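Local atomic coordinates of alcohol dehydrogenase superfamily protein (Novosphingobium aromaticivorans, PDB entry 3GAZ), a protein that probably acts as an NADP-dependent oxidoreductase of the medium-chain alcohol dehydrogenase superfamily. Residues V220-G225 / D230-A235; A121-R126 / A290-G295. All coordinates share one frame; numbering follows the deposited sequence.

Interaction 1 (V220-G225 / D230-A235); sequences VYDTLG and DASFSA
V220, D222, S232 and A235 join the strand 217-222 to the helix 227-235 that follows it, a strand-helix unit of the Rossmann-type fold. Strand 220-222 and helix 230-235 run almost exactly antiparallel, at 177°, with their axes 8.6 Å apart. The apolar packing centres on V220. Its CG1, set opposite the backbone N (chi1 179°), presses on S232 CB at 3.4 Å, closer than usual for two carbons. The same methyl lies 3.5 Å from S232 OG. The other branch turns toward the last helical turn, where V220 CG2 and A235 CB are 4.4 Å apart. D222 meets the serine through its methylene, CB to S232 OG 3.6 Å. No hydrogen bond crosses between the two segments; the serine hydroxyl, rotated back along its helix, is hydrogen-bonded to the carbonyl of V228 and receives a weak bond from Q157. The carboxylate of D222 divides its work. OD1 takes the backbone N of G225 at 2.7 Å, nearly straight (169°) and on the syn side close to the carboxylate plane, while the backbone N of L224 reaches the same oxygen at 3.0 Å from above that plane. These bonds form an Asx turn and an Asx motif that shape the chain as it leaves the strand, and OD2 ties to S244 of strand 240-244. With an alanine in place of D222, the amides of L224 and G225 would probably lose their shared acceptor and S244 its carboxylate partner, leaving the turn freer to shift. Strand 217-222 lies between parallel strands 153-157 and 240-244, the latter reached through this helix as a beta-alpha-beta crossover, and P204 and Y207 of helix 204-212 pack against A235.

Interaction 2 (A121-R126 / A290-G295); sequences AALTMR and ALVQTG
A122, L123 and V292 meet without any flat group between them: no ring or amide has a face or edge in the contact, which is made wholly of aliphatic carbon. It joins the turn ahead of helix 125-129 to the last turn of helix 278-293, which ends in a Schellman motif, in a protein of the medium-chain dehydrogenase/reductase type. V292 carries the helix side of the contact. Its CB points at the other segment, and CG1, placed opposite the backbone N by a chi1 of 171°, comes 4.0 Å from L123 CG and 4.1 Å from L123 CD2. A122 CB approaches the same methyl, V292 CG1, at 4.1 Å, so this one carbon touches both residues. The second branch makes a separate touch, V292 CG2 to L123 CD1 at 4.2 Å. The leucine and valine thus cross at a slant, with both methyls of the leucine engaged, although L123 leaves its backbone to one side; L123 and V292 are buried, while A122 is exposed. All these gaps are ordinary van der Waals distances, and no hydrogen bond joins the segments. Each segment has its own polar bonds. K119 binds the carbonyl O of L123. T124 is the N-cap of helix 125-129, its side chain capping a backbone N of the first turn, and T124 N is hydrogen-bonded to Q127 OE1. Farther along, the guanidinium of R126 reaches the carbonyl of D302. On the other side G295, with a positive phi, is the C-prime residue of the Schellman motif, and its N binds V292 O at 2.8 Å.

Followed from the N terminus, the chain first passes through 121-126, just after strand 116-118 of the mixed sheet, and then enters the six-stranded parallel sheet. There interaction 1 closes a short loop, with four residues between its segments, at the crossover from strand 217-222 to strand 240-244. The chain completes the parallel sheet with strand 262-265 before helix 278-293 brings 290-295 back to 121-126, and interaction 2 closes a loop of 163 residues. Interaction 1 is therefore nested within interaction 2, which ties the turn between strand 116-118 and helix 125-129 to the end of helix 278-293, beyond the parallel sheet. Their centres lie 30 Å apart, their nearest atoms about 13 Å.

Interaction 1 (V220-G225 / D230-A235)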
ATOM      1  N   VAL A 220     -28.958  15.606  -0.768  1.00 14.49           N
ATOM      2  CA  VAL A 220     -27.965  16.611  -0.388  1.00 12.26           C
ATOM      3  C   VAL A 220     -26.564  16.001  -0.415  1.00 12.92           C
ATOM      4  O   VAL A 220     -26.309  14.990   0.240  1.00 11.83           O
ATOM      5  CB  VAL A 220     -28.206  17.163   1.034  1.00 12.28           C
ATOM      6  CG1 VAL A 220     -27.128  18.198   1.373  1.00  9.40           C
ATOM      7  CG2 VAL A 220     -29.598  17.802   1.132  1.00  7.43           C
ATOM      8  N   TYR A 221     -25.658  16.605  -1.178  1.00 13.41           N
ATOM      9  CA  TYR A 221     -24.295  16.096  -1.241  1.00 14.00           C
ATOM     10  C   TYR A 221     -23.332  17.043  -0.537  1.00 14.84           C
ATOM     11  O   TYR A 221     -23.064  18.146  -1.013  1.00 13.75           O
ATOM     12  CB  TYR A 221     -23.835  15.896  -2.692  1.00 15.75           C
ATOM     13  CG  TYR A 221     -22.631  14.973  -2.814  1.00 15.16           C
ATOM     14  CD1 TYR A 221     -21.537  15.103  -1.958  1.00 17.25           C
ATOM     15  CD2 TYR A 221     -22.593  13.968  -3.777  1.00 14.01           C
ATOM     16  CE1 TYR A 221     -20.433  14.253  -2.055  1.00 15.94           C
ATOM     17  CE2 TYR A 221     -21.491  13.110  -3.885  1.00 15.06           C
ATOM     18  CZ  TYR A 221     -20.417  13.259  -3.019  1.00 15.43           C
ATOM     19  OH  TYR A 221     -19.328  12.418  -3.111  1.00 14.24           O
ATOM     20  N   ASP A 222     -22.817  16.599   0.605  1.00 16.06           N
ATOM     21  CA  ASP A 222     -21.866  17.378   1.378  1.00 15.93           C
ATOM     22  C   ASP A 222     -20.456  17.095   0.878  1.00 17.70           C
ATOM     23  O   ASP A 222     -19.978  15.965   0.969  1.00 17.87           O
ATOM     24  CB  ASP A 222     -21.963  17.004   2.861  1.00 16.16           C
ATOM     25  CG  ASP A 222     -20.790  17.519   3.665  1.00 17.46           C
ATOM     26  OD1 ASP A 222     -20.402  18.688   3.469  1.00 17.49           O
ATOM     27  OD2 ASP A 222     -20.256  16.757   4.499  1.00 18.00           O
ATOM     28  N   THR A 223     -19.789  18.113   0.339  1.00 18.56           N
ATOM     29  CA  THR A 223     -18.424  17.929  -0.143  1.00 18.33           C
ATOM     30  C   THR A 223     -17.444  18.649   0.772  1.00 19.36           C
ATOM     31  O   THR A 223     -16.242  18.659   0.508  1.00 18.80           O
ATOM     32  CB  THR A 223     -18.214  18.505  -1.560  1.00 20.13           C
ATOM     33  OG1 THR A 223     -18.116  19.933  -1.483  1.00 19.23           O
ATOM     34  CG2 THR A 223     -19.357  18.121  -2.474  1.00 17.28           C
ATOM     35  N   LEU A 224     -17.954  19.249   1.844  1.00 18.54           N
ATOM     36  CA  LEU A 224     -17.104  19.996   2.764  1.00 19.96           C
ATOM     37  C   LEU A 224     -16.899  19.331   4.126  1.00 19.62           C
ATOM     38  O   LEU A 224     -15.827  19.446   4.718  1.00 17.65           O
ATOM     39  CB  LEU A 224     -17.670  21.411   2.945  1.00 20.96           C
ATOM     40  CG  LEU A 224     -17.658  22.260   1.666  1.00 22.28           C
ATOM     41  CD1 LEU A 224     -18.431  23.553   1.873  1.00 22.97           C
ATOM     42  CD2 LEU A 224     -16.214  22.553   1.276  1.00 24.69           C
ATOM     43  N   GLY A 225     -17.924  18.644   4.621  1.00 19.33           N
ATOM     44  CA  GLY A 225     -17.809  17.970   5.902  1.00 19.55           C
ATOM     45  C   GLY A 225     -17.966  18.875   7.110  1.00 21.22           C
ATOM     46  O   GLY A 225     -18.355  20.039   6.986  1.00 20.74           O
ATOM     47  N   ASP A 230     -23.773  18.801   9.076  1.00 17.82           N
ATOM     48  CA  ASP A 230     -24.906  19.043   9.968  1.00 18.22           C
ATOM     49  C   ASP A 230     -25.938  19.895   9.226  1.00 17.45           C
ATOM     50  O   ASP A 230     -27.139  19.664   9.325  1.00 17.10           O
ATOM     51  CB  ASP A 230     -24.452  19.773  11.236  1.00 18.54           C
ATOM     52  CG  ASP A 230     -23.462  18.966  12.050  1.00 20.96           C
ATOM     53  OD1 ASP A 230     -23.781  17.811  12.398  1.00 22.55           O
ATOM     54  OD2 ASP A 230     -22.368  19.489  12.344  1.00 22.53           O
ATOM     55  N   ALA A 231     -25.460  20.885   8.479  1.00 17.81           N
ATOM     56  CA  ALA A 231     -26.351  21.754   7.720  1.00 16.78           C
ATOM     57  C   ALA A 231     -27.088  20.931   6.665  1.00 16.04           C
ATOM     58  O   ALA A 231     -28.243  21.203   6.344  1.00 14.34           O
ATOM     59  CB  ALA A 231     -25.548  22.879   7.057  1.00 18.31           C
ATOM     60  N   SER A 232     -26.411  19.915   6.138  1.00 14.74           N
ATOM     61  CA  SER A 232     -27.001  19.046   5.127  1.00 14.17           C
ATOM     62  C   SER A 232     -28.158  18.252   5.730  1.00 14.91           C
ATOM     63  O   SER A 232     -29.180  18.033   5.078  1.00 14.26           O
ATOM     64  CB  SER A 232     -25.943  18.086   4.574  1.00 12.73           C
ATOM     65  OG  SER A 232     -24.883  18.806   3.958  1.00 14.91           O
ATOM     66  N   PHE A 233     -27.990  17.811   6.973  1.00 15.76           N
ATOM     67  CA  PHE A 233     -29.042  17.060   7.649  1.00 15.94           C
ATOM     68  C   PHE A 233     -30.241  17.989   7.819  1.00 17.10           C
ATOM     69  O   PHE A 233     -31.387  17.549   7.828  1.00 15.36           O
ATOM     70  CB  PHE A 233     -28.581  16.587   9.033  1.00 15.42           C
ATOM     71  CG  PHE A 233     -27.536  15.493   9.008  1.00 14.79           C
ATOM     72  CD1 PHE A 233     -27.254  14.785   7.844  1.00 14.92           C
ATOM     73  CD2 PHE A 233     -26.887  15.126  10.182  1.00 15.45           C
ATOM     74  CE1 PHE A 233     -26.334  13.727   7.851  1.00 15.21           C
ATOM     75  CE2 PHE A 233     -25.966  14.071  10.200  1.00 16.94           C
ATOM     76  CZ  PHE A 233     -25.697  13.368   9.031  1.00 13.94           C
ATOM     77  N   SER A 234     -29.959  19.279   7.956  1.00 17.07           N
ATOM     78  CA  SER A 234     -31.005  20.275   8.141  1.00 18.56           C
ATOM     79  C   SER A 234     -31.764  20.594   6.847  1.00 18.09           C
ATOM     80  O   SER A 234     -32.968  20.854   6.874  1.00 18.97           O
ATOM     81  CB  SER A 234     -30.389  21.552   8.722  1.00 21.18           C
ATOM     82  OG  SER A 234     -31.375  22.542   8.941  1.00 27.41           O
ATOM     83  N   ALA A 235     -31.066  20.547   5.717  1.00 16.75           N
ATOM     84  CA  ALA A 235     -31.665  20.856   4.419  1.00 14.20           C
ATOM     85  C   ALA A 235     -32.378  19.701   3.712  1.00 14.14           C
ATOM     86  O   ALA A 235     -33.161  19.930   2.789  1.00 13.84           O
ATOM     87  CB  ALA A 235     -30.593  21.427   3.492  1.00 16.16           C
TER

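Interaction 2 (A121-R126 / A290-G295)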
ATOM      1  N   ALA A 121     -11.913  13.135 -26.030  1.00 19.57           N
ATOM      2  CA  ALA A 121     -11.310  13.836 -27.159  1.00 19.33           C
ATOM      3  C   ALA A 121     -11.294  15.357 -27.049  1.00 18.89           C
ATOM      4  O   ALA A 121     -10.335  16.005 -27.473  1.00 19.70           O
ATOM      5  CB  ALA A 121     -12.014  13.423 -28.459  1.00 19.88           C
ATOM      6  N   ALA A 122     -12.347  15.925 -26.473  1.00 18.30           N
ATOM      7  CA  ALA A 122     -12.467  17.377 -26.355  1.00 18.64           C
ATOM      8  C   ALA A 122     -11.619  18.051 -25.277  1.00 19.09           C
ATOM      9  O   ALA A 122     -11.528  19.276 -25.241  1.00 18.76           O
ATOM     10  CB  ALA A 122     -13.944  17.749 -26.156  1.00 19.75           C
ATOM     11  N   LEU A 123     -10.998  17.268 -24.401  1.00 18.22           N
ATOM     12  CA  LEU A 123     -10.192  17.845 -23.328  1.00 18.59           C
ATOM     13  C   LEU A 123      -8.689  17.791 -23.579  1.00 19.07           C
ATOM     14  O   LEU A 123      -8.189  16.876 -24.234  1.00 20.94           O
ATOM     15  CB  LEU A 123     -10.472  17.125 -22.004  1.00 16.40           C
ATOM     16  CG  LEU A 123     -11.906  17.028 -21.475  1.00 16.32           C
ATOM     17  CD1 LEU A 123     -11.881  16.313 -20.129  1.00 13.00           C
ATOM     18  CD2 LEU A 123     -12.514  18.416 -21.329  1.00 16.12           C
ATOM     19  N   THR A 124      -7.975  18.779 -23.047  1.00 17.93           N
ATOM     20  CA  THR A 124      -6.524  18.811 -23.155  1.00 18.09           C
ATOM     21  C   THR A 124      -6.049  17.849 -22.064  1.00 17.85           C
ATOM     22  O   THR A 124      -6.846  17.424 -21.227  1.00 15.79           O
ATOM     23  CB  THR A 124      -5.958  20.210 -22.847  1.00 19.46           C
ATOM     24  OG1 THR A 124      -6.224  20.537 -21.476  1.00 17.85           O
ATOM     25  CG2 THR A 124      -6.590  21.260 -23.765  1.00 18.82           C
HETATM   26  N   MSE A 125      -4.768  17.501 -22.062  1.00 15.96           N
HETATM   27  CA  MSE A 125      -4.260  16.589 -21.043  1.00 15.77           C
HETATM   28  C   MSE A 125      -4.442  17.170 -19.636  1.00 15.67           C
HETATM   29  O   MSE A 125      -4.753  16.442 -18.689  1.00 14.95           O
HETATM   30  CB  MSE A 125      -2.786  16.271 -21.309  1.00 13.93           C
HETATM   31  CG  MSE A 125      -2.552  15.318 -22.494  1.00 12.49           C
HETATM   32 SE   MSE A 125      -3.032  13.589 -22.145  1.00  6.32          SE
HETATM   33  CE  MSE A 125      -2.845  12.840 -23.788  1.00 14.21           C
ATOM     34  N   ARG A 126      -4.254  18.480 -19.500  1.00 14.57           N
ATOM     35  CA  ARG A 126      -4.418  19.137 -18.205  1.00 15.39           C
ATOM     36  C   ARG A 126      -5.859  18.996 -17.720  1.00 16.15           C
ATOM     37  O   ARG A 126      -6.101  18.604 -16.579  1.00 14.74           O
ATOM     38  CB  ARG A 126      -4.046  20.623 -18.308  1.00 16.78           C
ATOM     39  CG  ARG A 126      -2.561  20.924 -18.065  1.00 16.54           C
ATOM     40  CD  ARG A 126      -2.175  22.318 -18.570  1.00 15.79           C
ATOM     41  NE  ARG A 126      -3.106  23.357 -18.132  1.00 13.97           N
ATOM     42  CZ  ARG A 126      -3.213  23.806 -16.883  1.00 17.89           C
ATOM     43  NH1 ARG A 126      -2.441  23.313 -15.923  1.00 15.72           N
ATOM     44  NH2 ARG A 126      -4.104  24.746 -16.592  1.00 18.21           N
ATOM     45  N   ALA A 290     -18.498  10.140 -21.744  1.00 17.83           N
ATOM     46  CA  ALA A 290     -19.776  10.265 -22.443  1.00 18.35           C
ATOM     47  C   ALA A 290     -20.418  11.626 -22.173  1.00 18.00           C
ATOM     48  O   ALA A 290     -21.084  12.188 -23.045  1.00 17.41           O
ATOM     49  CB  ALA A 290     -20.713   9.156 -22.014  1.00 20.15           C
ATOM     50  N   LEU A 291     -20.219  12.152 -20.964  1.00 15.71           N
ATOM     51  CA  LEU A 291     -20.773  13.452 -20.594  1.00 17.13           C
ATOM     52  C   LEU A 291     -19.982  14.585 -21.230  1.00 15.64           C
ATOM     53  O   LEU A 291     -20.550  15.610 -21.606  1.00 17.63           O
ATOM     54  CB  LEU A 291     -20.794  13.617 -19.070  1.00 16.90           C
ATOM     55  CG  LEU A 291     -21.749  12.676 -18.331  1.00 17.39           C
ATOM     56  CD1 LEU A 291     -21.718  12.970 -16.839  1.00 19.60           C
ATOM     57  CD2 LEU A 291     -23.158  12.849 -18.881  1.00 17.45           C
ATOM     58  N   VAL A 292     -18.670  14.408 -21.344  1.00 16.67           N
ATOM     59  CA  VAL A 292     -17.835  15.425 -21.974  1.00 18.01           C
ATOM     60  C   VAL A 292     -18.244  15.497 -23.443  1.00 19.87           C
ATOM     61  O   VAL A 292     -18.442  16.576 -24.002  1.00 19.01           O
ATOM     62  CB  VAL A 292     -16.336  15.060 -21.905  1.00 17.65           C
ATOM     63  CG1 VAL A 292     -15.526  16.023 -22.771  1.00 20.06           C
ATOM     64  CG2 VAL A 292     -15.847  15.120 -20.462  1.00 18.14           C
ATOM     65  N   GLN A 293     -18.384  14.323 -24.048  1.00 18.76           N
ATOM     66  CA  GLN A 293     -18.754  14.190 -25.448  1.00 23.88           C
ATOM     67  C   GLN A 293     -20.044  14.938 -25.797  1.00 24.19           C
ATOM     68  O   GLN A 293     -20.164  15.508 -26.882  1.00 24.86           O
ATOM     69  CB  GLN A 293     -18.876  12.699 -25.782  1.00 25.79           C
ATOM     70  CG  GLN A 293     -19.112  12.367 -27.237  1.00 32.03           C
ATOM     71  CD  GLN A 293     -18.337  11.130 -27.667  1.00 35.11           C
ATOM     72  OE1 GLN A 293     -18.126  10.205 -26.878  1.00 36.09           O
ATOM     73  NE2 GLN A 293     -17.915  11.105 -28.928  1.00 37.08           N
ATOM     74  N   THR A 294     -21.006  14.943 -24.877  1.00 24.35           N
ATOM     75  CA  THR A 294     -22.269  15.635 -25.119  1.00 24.43           C
ATOM     76  C   THR A 294     -22.263  17.072 -24.593  1.00 23.70           C
ATOM     77  O   THR A 294     -23.301  17.734 -24.554  1.00 24.20           O
ATOM     78  CB  THR A 294     -23.463  14.871 -24.494  1.00 25.76           C
ATOM     79  OG1 THR A 294     -23.213  14.629 -23.103  1.00 26.16           O
ATOM     80  CG2 THR A 294     -23.675  13.546 -25.207  1.00 25.24           C
ATOM     81  N   GLY A 295     -21.088  17.549 -24.198  1.00 22.89           N
ATOM     82  CA  GLY A 295     -20.966  18.906 -23.691  1.00 21.98           C
ATOM     83  C   GLY A 295     -21.683  19.156 -22.376  1.00 22.30           C
ATOM     84  O   GLY A 295     -22.074  20.284 -22.082  1.00 22.91           O
TER